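Beta-N-acetylglucosaminidase-like protein Glycoside hydrolase family 20 (Flavobacterium johnsoniae, PDB 6YHH) probably removes N-acetylglucosamine from chitin-derived oligosaccharides, acting as a family 20 beta-N-acetylhexosaminidase in bacterial chitin breakdown. Local coordinates at residues 54-59 / 122-127; 86-91 / 442-447; 165-170 / 214-219; 311-316 / 354-359. One frame throughout, in Å; residues are numbered along the deposited sequence.

Interaction 1 (54-59 / 122-127)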
loop_
_atom_site.group_PDB
_atom_site.type_symbol
_atom_site.label_atom_id
_atom_site.label_comp_id
_atom_site.label_asym_id
_atom_site.label_seq_id
_atom_site.Cartn_x
_atom_site.Cartn_y
_atom_site.Cartn_z
ATOM N N GLY A 54 -3.016 2.240 18.365
ATOM C CA GLY A 54 -3.725 1.496 17.328
ATOM C C GLY A 54 -4.102 0.069 17.753
ATOM O O GLY A 54 -5.090 -0.493 17.322
ATOM N N ARG A 55 -3.270 -0.530 18.596
ATOM C CA ARG A 55 -3.545 -1.867 19.059
ATOM C C ARG A 55 -4.534 -1.969 20.198
ATOM O O ARG A 55 -5.100 -3.055 20.442
ATOM C CB ARG A 55 -2.238 -2.517 19.543
ATOM C CG ARG A 55 -1.128 -2.630 18.553
ATOM C CD ARG A 55 0.025 -3.426 19.059
ATOM N NE ARG A 55 1.161 -3.340 18.173
ATOM C CZ ARG A 55 2.303 -3.977 18.328
ATOM N NH1 ARG A 55 2.403 -4.888 19.300
ATOM N NH2 ARG A 55 3.273 -3.805 17.464
ATOM N N THR A 56 -4.723 -0.866 20.916
ATOM C CA THR A 56 -5.464 -0.854 22.174
ATOM C C THR A 56 -6.715 -0.023 22.235
ATOM O O THR A 56 -7.590 -0.279 23.126
ATOM C CB THR A 56 -4.579 -0.401 23.339
ATOM O OG1 THR A 56 -4.034 0.914 23.139
ATOM C CG2 THR A 56 -3.469 -1.380 23.550
ATOM N N GLY A 57 -6.790 1.019 21.378
ATOM C CA GLY A 57 -8.032 1.791 21.317
ATOM C C GLY A 57 -8.237 2.654 22.565
ATOM O O GLY A 57 -9.414 3.003 22.878
ATOM N N ILE A 58 -7.162 3.070 23.200
ATOM C CA ILE A 58 -7.252 3.815 24.457
ATOM C C ILE A 58 -7.498 5.288 24.248
ATOM O O ILE A 58 -8.220 5.880 25.051
ATOM C CB ILE A 58 -6.059 3.492 25.369
ATOM C CG1 ILE A 58 -6.218 2.041 25.829
ATOM C CG2 ILE A 58 -6.009 4.522 26.532
ATOM C CD1 ILE A 58 -5.059 1.457 26.591
ATOM N N PHE A 59 -6.960 5.856 23.177
ATOM C CA PHE A 59 -6.960 7.294 22.863
ATOM C C PHE A 59 -6.084 8.041 23.868
ATOM O O PHE A 59 -6.574 8.783 24.745
ATOM C CB PHE A 59 -8.394 7.870 22.791
ATOM C CG PHE A 59 -9.198 7.416 21.574
ATOM C CD1 PHE A 59 -9.587 6.107 21.371
ATOM C CD2 PHE A 59 -9.562 8.362 20.643
ATOM C CE1 PHE A 59 -10.345 5.737 20.256
ATOM C CE2 PHE A 59 -10.301 7.969 19.529
ATOM C CZ PHE A 59 -10.631 6.676 19.337
ATOM N N GLN A 122 6.198 -5.762 21.877
ATOM C CA GLN A 122 6.034 -7.224 21.850
ATOM C C GLN A 122 5.655 -7.804 23.150
ATOM O O GLN A 122 5.041 -8.895 23.170
ATOM C CB GLN A 122 7.309 -7.865 21.340
ATOM C CG GLN A 122 7.609 -7.569 19.866
ATOM C CD GLN A 122 8.887 -8.264 19.388
ATOM O OE1 GLN A 122 9.737 -8.660 20.193
ATOM N NE2 GLN A 122 9.052 -8.364 18.056
ATOM N N LEU A 123 5.889 -7.053 24.228
ATOM C CA LEU A 123 5.499 -7.538 25.538
ATOM C C LEU A 123 4.045 -7.351 25.872
ATOM O O LEU A 123 3.522 -7.933 26.848
ATOM C CB LEU A 123 6.307 -6.822 26.643
ATOM C CG LEU A 123 7.610 -7.300 27.209
ATOM C CD1 LEU A 123 7.927 -6.367 28.420
ATOM C CD2 LEU A 123 7.572 -8.787 27.655
ATOM N N LEU A 124 3.353 -6.537 25.078
ATOM C CA LEU A 124 1.882 -6.282 25.277
ATOM C C LEU A 124 1.085 -7.505 25.333
ATOM O O LEU A 124 1.205 -8.396 24.436
ATOM C CB LEU A 124 1.364 -5.361 24.178
ATOM C CG LEU A 124 -0.095 -4.855 24.395
ATOM C CD1 LEU A 124 -0.205 -3.957 25.589
ATOM C CD2 LEU A 124 -0.523 -4.248 23.050
ATOM N N GLN A 125 0.279 -7.628 26.378
ATOM C CA GLN A 125 -0.633 -8.728 26.591
ATOM C C GLN A 125 -2.044 -8.164 26.749
ATOM O O GLN A 125 -2.243 -6.959 26.914
ATOM C CB GLN A 125 -0.270 -9.548 27.849
ATOM C CG GLN A 125 1.174 -10.029 27.883
ATOM C CD GLN A 125 1.599 -10.908 26.757
ATOM O OE1 GLN A 125 2.746 -10.756 26.202
ATOM N NE2 GLN A 125 0.829 -11.916 26.499
ATOM N N ASN A 126 -3.013 -9.070 26.730
ATOM C CA ASN A 126 -4.392 -8.701 27.076
ATOM C C ASN A 126 -5.114 -9.905 27.638
ATOM O O ASN A 126 -4.669 -11.046 27.414
ATOM C CB ASN A 126 -5.160 -8.135 25.856
ATOM C CG ASN A 126 -5.201 -9.072 24.672
ATOM O OD1 ASN A 126 -6.032 -10.062 24.661
ATOM N ND2 ASN A 126 -4.450 -8.670 23.553
ATOM N N ASP A 127 -6.195 -9.618 28.324
ATOM C CA ASP A 127 -7.172 -10.618 28.697
ATOM C C ASP A 127 -8.427 -10.292 27.848
ATOM O O ASP A 127 -8.275 -9.832 26.699
ATOM C CB ASP A 127 -7.416 -10.666 30.203
ATOM C CG ASP A 127 -7.855 -9.347 30.811
ATOM O OD1 ASP A 127 -8.378 -8.383 30.202
ATOM O OD2 ASP A 127 -7.679 -9.226 32.042
#
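Leu-124 meets Arg-55 and Thr-56 where two helices of the alpha/beta domain that precedes the catalytic barrel come to their ends. Helix 40-56 supplies Arg-55 and Thr-56, while Leu-124 sits in the link between helix 110-123 and the short strand 125-126. The close part of the contact is small and entirely apolar. One methyl, Leu-124 CD2, reaches between the two residues and lies 4.1 Å from Arg-55 CD, so the arginine contributes its aliphatic stem rather than its charge. With CG anti to the backbone N (chi1 -171°), Leu-124 extends toward helix 40-56, and the arginine chain, extended from CG to NE, runs past it in the opposite direction. Its guanidinium goes on to a salt bridge from NE to Glu-500.

Around this point the fit is much looser. The backbones stay apart, with Arg-55 CA and Leu-124 CA 9.4 Å from each other, and the two segments bury only 138 Å² between them. Beyond Gly-57, which has positive phi just after the helix, the chain turns away, and the second subunit comes in, its Tyr-547 meeting the ring of Phe-59 and its Thr-554 and Asn-515 bonding to Gly-54 O. Thr-56 divides its roles: OG1 bonds back to Leu-52 O within its own helix, while CG2 rests 4.1 Å from Leu-124 CD2.

Interaction 2 (86-91 / 442-447)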
loop_
_atom_site.group_PDB
_atom_site.type_symbol
_atom_site.label_atom_id
_atom_site.label_comp_id
_atom_site.label_asym_id
_atom_site.label_seq_id
_atom_site.Cartn_x
_atom_site.Cartn_y
_atom_site.Cartn_z
ATOM N N ILE A 86 24.754 6.743 13.414
ATOM C CA ILE A 86 24.344 5.676 12.438
ATOM C C ILE A 86 25.692 5.075 12.000
ATOM O O ILE A 86 26.551 5.812 11.552
ATOM C CB ILE A 86 23.544 6.289 11.255
ATOM C CG1 ILE A 86 22.213 6.936 11.715
ATOM C CG2 ILE A 86 23.295 5.239 10.180
ATOM C CD1 ILE A 86 21.261 6.021 12.465
ATOM N N GLY A 87 25.824 3.761 12.006
ATOM C CA GLY A 87 27.063 3.185 11.582
ATOM C C GLY A 87 27.145 1.857 12.287
ATOM O O GLY A 87 26.191 1.407 12.988
ATOM N N LEU A 88 28.325 1.260 12.156
ATOM C CA LEU A 88 28.616 0.004 12.790
ATOM C C LEU A 88 29.365 0.255 14.157
ATOM O O LEU A 88 29.855 1.387 14.418
ATOM C CB LEU A 88 29.595 -0.731 11.905
ATOM C CG LEU A 88 29.157 -0.995 10.482
ATOM C CD1 LEU A 88 30.244 -1.866 9.841
ATOM C CD2 LEU A 88 27.799 -1.665 10.498
ATOM N N TYR A 89 29.368 -0.781 14.959
ATOM C CA TYR A 89 29.989 -0.866 16.278
ATOM C C TYR A 89 29.385 0.058 17.296
ATOM O O TYR A 89 30.031 0.357 18.284
ATOM C CB TYR A 89 31.483 -0.540 16.180
ATOM C CG TYR A 89 32.221 -1.240 15.086
ATOM C CD1 TYR A 89 32.508 -2.618 15.220
ATOM C CD2 TYR A 89 32.774 -0.534 14.038
ATOM C CE1 TYR A 89 33.171 -3.300 14.233
ATOM C CE2 TYR A 89 33.511 -1.246 12.996
ATOM C CZ TYR A 89 33.671 -2.609 13.122
ATOM O OH TYR A 89 34.456 -3.318 12.169
ATOM N N GLU A 90 28.161 0.567 17.113
ATOM C CA GLU A 90 27.547 1.350 18.141
ATOM C C GLU A 90 27.095 0.477 19.279
ATOM O O GLU A 90 26.756 -0.684 19.119
ATOM C CB GLU A 90 26.322 2.065 17.582
ATOM C CG GLU A 90 26.586 3.181 16.634
ATOM C CD GLU A 90 27.053 4.422 17.373
ATOM O OE1 GLU A 90 26.296 5.007 18.258
ATOM O OE2 GLU A 90 28.229 4.747 17.097
ATOM N N ASP A 91 27.040 1.070 20.462
ATOM C CA ASP A 91 26.439 0.423 21.602
ATOM C C ASP A 91 24.926 0.523 21.458
ATOM O O ASP A 91 24.338 1.637 21.551
ATOM C CB ASP A 91 26.873 1.152 22.926
ATOM C CG ASP A 91 26.317 0.515 24.132
ATOM O OD1 ASP A 91 25.357 -0.237 24.073
ATOM O OD2 ASP A 91 26.770 0.796 25.277
ATOM N N ARG A 442 36.121 -10.048 12.927
ATOM C CA ARG A 442 35.983 -9.611 11.525
ATOM C C ARG A 442 34.625 -10.008 10.936
ATOM O O ARG A 442 34.332 -9.550 9.853
ATOM C CB ARG A 442 37.093 -10.216 10.662
ATOM C CG ARG A 442 38.446 -9.530 10.896
ATOM C CD ARG A 442 39.576 -10.151 10.082
ATOM N NE ARG A 442 40.822 -9.688 10.700
ATOM C CZ ARG A 442 41.846 -10.466 11.065
ATOM N NH1 ARG A 442 41.937 -11.775 10.831
ATOM N NH2 ARG A 442 42.840 -9.867 11.723
ATOM N N ILE A 443 33.877 -10.925 11.557
ATOM C CA ILE A 443 32.554 -11.260 11.068
ATOM C C ILE A 443 31.587 -10.169 11.517
ATOM O O ILE A 443 31.143 -10.087 12.693
ATOM C CB ILE A 443 32.115 -12.626 11.558
ATOM C CG1 ILE A 443 33.098 -13.707 11.098
ATOM C CG2 ILE A 443 30.745 -12.984 11.007
ATOM C CD1 ILE A 443 32.952 -15.067 11.774
ATOM N N LEU A 444 31.331 -9.249 10.638
ATOM C CA LEU A 444 30.525 -8.082 11.023
ATOM C C LEU A 444 29.059 -8.481 11.265
ATOM O O LEU A 444 28.360 -7.846 12.068
ATOM C CB LEU A 444 30.539 -6.978 9.937
ATOM C CG LEU A 444 31.904 -6.426 9.632
ATOM C CD1 LEU A 444 31.902 -5.373 8.535
ATOM C CD2 LEU A 444 32.512 -5.824 10.890
ATOM N N GLY A 445 28.559 -9.481 10.532
ATOM C CA GLY A 445 27.175 -9.874 10.669
ATOM C C GLY A 445 26.658 -10.498 9.395
ATOM O O GLY A 445 27.404 -11.184 8.671
ATOM N N GLY A 446 25.364 -10.306 9.128
ATOM C CA GLY A 446 24.750 -10.958 7.957
ATOM C C GLY A 446 23.689 -10.080 7.353
ATOM O O GLY A 446 23.283 -9.065 7.942
ATOM N N GLU A 447 23.237 -10.524 6.178
ATOM C CA GLU A 447 22.229 -9.819 5.471
ATOM C C GLU A 447 21.345 -10.714 4.611
ATOM O O GLU A 447 21.860 -11.476 3.791
ATOM C CB GLU A 447 22.969 -8.804 4.657
ATOM C CG GLU A 447 22.188 -7.922 3.829
ATOM C CD GLU A 447 23.144 -6.897 3.147
ATOM O OE1 GLU A 447 23.284 -6.999 1.916
ATOM O OE2 GLU A 447 23.726 -5.996 3.827
#
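Leu-444 receives Leu-88 and Tyr-89 on its two methyl branches, one neighbour to each. Leu-444 CD1 lies 4.1 Å from Leu-88 CD1, and the two leucine side chains cross at about a right angle. The other branch meets the far end of the tyrosine, with Leu-444 CD2 3.4 Å from Tyr-89 OH and 4.1 Å from Tyr-89 CZ. The methyl approaches this ring obliquely. Leu-444 can serve both partners because CG is anti to its carbonyl carbon (chi1 -61°), which aims the fork at the loop. Tyr-89 gets there by its length: its side chain does not set out toward the strand, but its phenol end reaches Leu-444.

The next shell fixes these groups. Trp-146 touches both Leu-88 and Leu-444, and the backbone of Leu-444 is hydrogen-bonded to Trp-146 on one strand and Thr-406 on another. The indole is held in its turn, for the carboxylate of Glu-447, farther along strand 443-450, bonds to Trp-146 NE1 as well as to His-179. Tyr-89 N bonds to Thr-145 OG1, which holds the loop close to the start of strand 146-152, and the Tyr-89 side chain also packs on Lys-405. Parallel strands 146-152 and 443-450 are the first and last of the catalytic barrel, so the 86-91 loop of the preceding domain rests on the seam that closes a (beta/alpha)8, or TIM, barrel.

Interaction 3 (165-170 / 214-219)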
loop_
_atom_site.group_PDB
_atom_site.type_symbol
_atom_site.label_atom_id
_atom_site.label_comp_id
_atom_site.label_asym_id
_atom_site.label_seq_id
_atom_site.Cartn_x
_atom_site.Cartn_y
_atom_site.Cartn_z
ATOM N N ARG A 165 8.231 1.459 4.096
ATOM C CA ARG A 165 7.609 0.550 5.056
ATOM C C ARG A 165 8.581 -0.545 5.430
ATOM O O ARG A 165 8.505 -1.143 6.562
ATOM C CB ARG A 165 6.294 -0.027 4.585
ATOM C CG ARG A 165 6.321 -0.890 3.336
ATOM C CD ARG A 165 4.940 -1.340 2.923
ATOM N NE ARG A 165 4.942 -2.227 1.781
ATOM C CZ ARG A 165 4.634 -1.886 0.519
ATOM N NH1 ARG A 165 4.706 -2.757 -0.447
ATOM N NH2 ARG A 165 4.268 -0.628 0.235
ATOM N N ASN A 166 9.417 -0.967 4.499
ATOM C CA ASN A 166 10.400 -1.995 4.850
ATOM C C ASN A 166 11.448 -1.477 5.868
ATOM O O ASN A 166 11.905 -2.246 6.674
ATOM C CB ASN A 166 10.982 -2.601 3.584
ATOM C CG ASN A 166 10.063 -3.677 3.043
ATOM O OD1 ASN A 166 9.094 -3.417 2.229
ATOM N ND2 ASN A 166 10.284 -4.857 3.513
ATOM N N LEU A 167 11.811 -0.208 5.796
ATOM C CA LEU A 167 12.662 0.378 6.804
ATOM C C LEU A 167 11.941 0.310 8.146
ATOM O O LEU A 167 12.569 -0.022 9.178
ATOM C CB LEU A 167 13.007 1.840 6.440
ATOM C CG LEU A 167 14.033 1.917 5.330
ATOM C CD1 LEU A 167 14.135 3.350 4.721
ATOM C CD2 LEU A 167 15.398 1.396 5.749
ATOM N N ASP A 168 10.620 0.581 8.199
ATOM C CA ASP A 168 9.902 0.411 9.481
ATOM C C ASP A 168 9.966 -1.034 9.960
ATOM O O ASP A 168 10.116 -1.267 11.176
ATOM C CB ASP A 168 8.453 0.865 9.347
ATOM C CG ASP A 168 8.335 2.395 9.224
ATOM O OD1 ASP A 168 8.800 3.069 10.182
ATOM O OD2 ASP A 168 7.785 2.868 8.260
ATOM N N ALA A 169 9.824 -1.988 9.044
ATOM C CA ALA A 169 9.827 -3.397 9.433
ATOM C C ALA A 169 11.237 -3.775 10.007
ATOM O O ALA A 169 11.365 -4.586 10.967
ATOM C CB ALA A 169 9.458 -4.310 8.298
ATOM N N LEU A 170 12.272 -3.280 9.351
ATOM C CA LEU A 170 13.679 -3.531 9.796
ATOM C C LEU A 170 13.823 -3.017 11.256
ATOM O O LEU A 170 14.241 -3.764 12.113
ATOM C CB LEU A 170 14.732 -2.840 8.931
ATOM C CG LEU A 170 14.965 -3.471 7.551
ATOM C CD1 LEU A 170 16.171 -2.802 6.904
ATOM C CD2 LEU A 170 15.004 -4.929 7.415
ATOM N N ARG A 214 17.875 11.278 -0.538
ATOM C CA ARG A 214 18.200 11.998 0.680
ATOM C C ARG A 214 17.126 11.848 1.718
ATOM O O ARG A 214 17.433 11.689 2.927
ATOM C CB ARG A 214 18.462 13.497 0.396
ATOM C CG ARG A 214 19.669 13.787 -0.449
ATOM C CD ARG A 214 19.861 15.328 -0.505
ATOM N NE ARG A 214 20.812 15.666 -1.574
ATOM C CZ ARG A 214 20.466 16.119 -2.785
ATOM N NH1 ARG A 214 19.182 16.413 -3.118
ATOM N NH2 ARG A 214 21.421 16.308 -3.686
ATOM N N ASN A 215 15.868 11.852 1.314
ATOM C CA ASN A 215 14.801 11.755 2.293
ATOM C C ASN A 215 14.621 10.317 2.802
ATOM O O ASN A 215 14.232 10.163 3.965
ATOM C CB ASN A 215 13.497 12.312 1.735
ATOM C CG ASN A 215 13.542 13.854 1.623
ATOM O OD1 ASN A 215 14.337 14.482 2.321
ATOM N ND2 ASN A 215 12.645 14.445 0.873
ATOM N N ILE A 216 14.988 9.314 1.970
ATOM C CA ILE A 216 14.990 7.923 2.481
ATOM C C ILE A 216 16.137 7.748 3.443
ATOM O O ILE A 216 16.037 7.035 4.429
ATOM C CB ILE A 216 14.966 6.959 1.298
ATOM C CG1 ILE A 216 13.537 6.906 0.725
ATOM C CG2 ILE A 216 15.433 5.566 1.679
ATOM C CD1 ILE A 216 13.413 6.295 -0.670
ATOM N N VAL A 217 17.306 8.340 3.174
ATOM C CA VAL A 217 18.463 8.270 4.117
ATOM C C VAL A 217 17.998 8.826 5.459
ATOM O O VAL A 217 18.240 8.255 6.498
ATOM C CB VAL A 217 19.656 9.045 3.530
ATOM C CG1 VAL A 217 20.665 9.402 4.597
ATOM C CG2 VAL A 217 20.315 8.256 2.404
ATOM N N LYS A 218 17.299 9.970 5.443
ATOM C CA LYS A 218 16.798 10.588 6.693
ATOM C C LYS A 218 15.809 9.707 7.394
ATOM O O LYS A 218 15.889 9.529 8.610
ATOM C CB LYS A 218 16.156 11.939 6.425
ATOM C CG LYS A 218 17.102 12.999 5.989
ATOM C CD LYS A 218 16.493 14.421 5.870
ATOM C CE LYS A 218 17.362 15.367 5.087
ATOM N NZ LYS A 218 16.906 16.793 5.227
ATOM N N TYR A 219 14.899 9.105 6.622
ATOM C CA TYR A 219 13.834 8.262 7.169
ATOM C C TYR A 219 14.505 7.092 7.871
ATOM O O TYR A 219 14.124 6.690 8.982
ATOM C CB TYR A 219 12.968 7.760 5.995
ATOM C CG TYR A 219 11.717 7.057 6.340
ATOM C CD1 TYR A 219 11.696 5.720 6.618
ATOM C CD2 TYR A 219 10.492 7.741 6.362
ATOM C CE1 TYR A 219 10.504 5.070 6.914
ATOM C CE2 TYR A 219 9.308 7.126 6.676
ATOM C CZ TYR A 219 9.291 5.771 6.920
ATOM O OH TYR A 219 8.084 5.137 7.244
#
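Tyr-219 and Ile-216 pack against Leu-167 and Asp-168 in a side-by-side contact between two neighbouring helices on the outside of the catalytic barrel. Helices 160-172 and 210-222 run nearly parallel, their local axes 10.9 Å apart and inclined at 20°, and the gap is bridged by one polar and one apolar cluster. In the polar cluster, Tyr-219 OH donates to Asp-168 OD2 over a short 2.5 Å. The hydroxyl comes in on the syn side of the carboxylate, 21° out of its plane, and the oxygen in turn lies at the ring edge, in plane. The tyrosine ring swings across to the other helix because chi1 is -171°, CG lying opposite the backbone N. Asp-168 OD1 has a second partner in a salt bridge to Arg-223, which also makes a cation-pi contact with Tyr-219 and thereby links acid and ring. A phenylalanine in this place would probably leave Asp-168 OD2 without its donor and the ring less firmly fixed.

The apolar cluster lies alongside. Leu-167 CD1 sits 3.9 Å from Tyr-219 CD1, approached obliquely, and 4.0 Å from Ile-216 CG2. Deeper in, Leu-167 rests on Phe-178 and Ile-216 on Trp-180, both of strand 177-184. Two near-parallel helices side by side, both resting on the strand that follows the first in the chain, are the repeating beta/alpha arrangement of the TIM barrel.

Interaction 4 (311-316 / 354-359)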
loop_
_atom_site.group_PDB
_atom_site.type_symbol
_atom_site.label_atom_id
_atom_site.label_comp_id
_atom_site.label_asym_id
_atom_site.label_seq_id
_atom_site.Cartn_x
_atom_site.Cartn_y
_atom_site.Cartn_z
ATOM N N PHE A 311 30.474 1.975 0.865
ATOM C CA PHE A 311 29.986 2.039 -0.502
ATOM C C PHE A 311 30.261 0.696 -1.164
ATOM O O PHE A 311 31.419 0.258 -1.240
ATOM C CB PHE A 311 30.568 3.222 -1.338
ATOM C CG PHE A 311 29.743 3.545 -2.516
ATOM C CD1 PHE A 311 29.690 2.697 -3.627
ATOM C CD2 PHE A 311 28.960 4.688 -2.471
ATOM C CE1 PHE A 311 28.830 3.061 -4.716
ATOM C CE2 PHE A 311 28.091 5.015 -3.521
ATOM C CZ PHE A 311 27.993 4.175 -4.604
ATOM N N HIS A 312 29.203 0.034 -1.629
ATOM C CA HIS A 312 29.281 -1.298 -2.249
ATOM C C HIS A 312 29.460 -1.107 -3.748
ATOM O O HIS A 312 28.630 -0.517 -4.412
ATOM C CB HIS A 312 28.026 -2.088 -1.838
ATOM C CG HIS A 312 28.137 -3.580 -1.875
ATOM N ND1 HIS A 312 28.542 -4.322 -2.979
ATOM C CD2 HIS A 312 27.737 -4.485 -0.946
ATOM C CE1 HIS A 312 28.416 -5.605 -2.697
ATOM N NE2 HIS A 312 27.945 -5.726 -1.468
ATOM N N ILE A 313 30.515 -1.706 -4.322
ATOM C CA ILE A 313 30.790 -1.654 -5.743
ATOM C C ILE A 313 30.458 -2.951 -6.424
ATOM O O ILE A 313 30.780 -3.228 -7.550
ATOM C CB ILE A 313 32.241 -1.161 -6.032
ATOM C CG1 ILE A 313 33.307 -2.005 -5.308
ATOM C CG2 ILE A 313 32.362 0.330 -5.700
ATOM C CD1 ILE A 313 33.367 -3.433 -5.604
ATOM N N GLY A 314 29.752 -3.836 -5.702
ATOM C CA GLY A 314 29.364 -5.076 -6.355
ATOM C C GLY A 314 30.485 -6.038 -6.694
ATOM O O GLY A 314 31.236 -6.469 -5.798
ATOM N N GLY A 315 30.593 -6.459 -7.957
ATOM C CA GLY A 315 31.679 -7.292 -8.409
ATOM C C GLY A 315 31.345 -8.761 -8.593
ATOM O O GLY A 315 32.251 -9.547 -8.776
ATOM N N ASP A 316 30.057 -9.130 -8.509
ATOM C CA ASP A 316 29.641 -10.534 -8.687
ATOM C C ASP A 316 29.558 -10.914 -10.164
ATOM O O ASP A 316 29.233 -10.081 -11.023
ATOM C CB ASP A 316 28.304 -10.824 -8.019
ATOM C CG ASP A 316 27.183 -9.835 -8.444
ATOM O OD1 ASP A 316 27.447 -8.647 -8.762
ATOM O OD2 ASP A 316 26.003 -10.271 -8.449
ATOM N N PRO A 354 40.433 4.556 -4.154
ATOM C CA PRO A 354 40.738 5.985 -3.811
ATOM C C PRO A 354 39.639 6.962 -4.158
ATOM O O PRO A 354 39.525 7.976 -3.537
ATOM C CB PRO A 354 41.995 6.318 -4.653
ATOM C CG PRO A 354 42.272 5.176 -5.477
ATOM C CD PRO A 354 41.362 4.031 -5.165
ATOM N N MET A 355 38.856 6.681 -5.197
ATOM C CA MET A 355 37.666 7.487 -5.520
ATOM C C MET A 355 36.693 7.469 -4.370
ATOM O O MET A 355 36.246 8.526 -3.961
ATOM C CB MET A 355 37.008 6.909 -6.762
ATOM C CG MET A 355 37.916 6.761 -7.975
ATOM S SD MET A 355 36.919 6.042 -9.317
ATOM C CE MET A 355 38.165 5.771 -10.577
ATOM N N LEU A 356 36.426 6.284 -3.806
ATOM C CA LEU A 356 35.549 6.196 -2.666
ATOM C C LEU A 356 36.168 6.877 -1.468
ATOM O O LEU A 356 35.459 7.571 -0.739
ATOM C CB LEU A 356 35.170 4.733 -2.358
ATOM C CG LEU A 356 34.385 4.060 -3.474
ATOM C CD1 LEU A 356 34.077 2.590 -3.115
ATOM C CD2 LEU A 356 33.136 4.806 -3.817
ATOM N N LYS A 357 37.487 6.689 -1.271
ATOM C CA LYS A 357 38.090 7.259 -0.055
ATOM C C LYS A 357 38.074 8.801 -0.109
ATOM O O LYS A 357 37.998 9.487 0.920
ATOM C CB LYS A 357 39.502 6.770 0.080
ATOM C CG LYS A 357 40.109 7.067 1.473
ATOM C CD LYS A 357 41.351 6.320 1.787
ATOM C CE LYS A 357 41.665 6.484 3.258
ATOM N NZ LYS A 357 42.911 5.705 3.426
ATOM N N LYS A 358 38.121 9.355 -1.301
ATOM C CA LYS A 358 38.084 10.794 -1.509
ATOM C C LYS A 358 36.740 11.356 -0.957
ATOM O O LYS A 358 36.678 12.491 -0.463
ATOM C CB LYS A 358 38.101 11.085 -2.983
ATOM C CG LYS A 358 38.211 12.546 -3.336
ATOM C CD LYS A 358 38.215 12.757 -4.845
ATOM C CE LYS A 358 36.827 12.785 -5.399
ATOM N NZ LYS A 358 36.740 13.106 -6.863
ATOM N N HIS A 359 35.702 10.515 -0.965
ATOM C CA HIS A 359 34.380 10.892 -0.389
ATOM C C HIS A 359 34.184 10.430 1.050
ATOM O O HIS A 359 33.069 10.573 1.582
ATOM C CB HIS A 359 33.261 10.372 -1.317
ATOM C CG HIS A 359 33.326 10.964 -2.698
ATOM N ND1 HIS A 359 33.059 12.288 -2.921
ATOM C CD2 HIS A 359 33.700 10.453 -3.887
ATOM C CE1 HIS A 359 33.288 12.573 -4.194
ATOM N NE2 HIS A 359 33.657 11.476 -4.811
#
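Leu-356 packs both of its methyls against Phe-311 and Ile-313, and these apolar contacts make up the whole join. Leu-356 CD2 lies 3.8 Å from Phe-311 CG, coming obliquely to the ring, while Leu-356 CD1 lies 3.8 Å from Ile-313 CG2. Phe-311 CB also belongs to the patch, at 4.0 Å from Leu-356 CD1. A chi1 of -63° turns the leucine's two methyls to Phe-311 and Ile-313, its side chain crossing that of Phe-311 at about a right angle. An alanine here would be likely to open a gap beside the helix, leaving Phe-311 CG and Ile-313 CG2 without the methyls that now touch them.

Hydrogen bonding lies within 312-314. Gly-314 N donates to His-312 ND1 over 3.0 Å, only 2° out of the imidazole plane, and His-312 NE2 bonds to His-381, so both ring nitrogens are held. This turn leads directly to Glu-317, the predicted proton donor.

Aromatic packing extends the patch, since Phe-311 meets Phe-299 of helix 289-302 edge-to-face. Leu-356 touches that same Phe-299 and also Leu-363, wedged between helix 289-302 and strand 362-366, while helix 341-358 is the last and longest helix of the connection between parallel strands 310-312 and 362-366.

Read from the N terminus, interaction 1 opens at 54-59, and interaction 2 opens at 86-91 before interaction 1 has closed at 122-127, so the two cross. The loop that interaction 2 begins stays open through most of the catalytic domain and closes only at 442-447. Within that span interactions 3 and 4 follow in series, each closing a short loop of the barrel. Interaction 1 thus ties together helix ends of the first domain, interaction 2 joins that domain to the barrel, and interactions 3 and 4 bind helices to each other or to a strand inside it. Interactions 1 and 4 are farthest apart, their centres about 46 Å from each other.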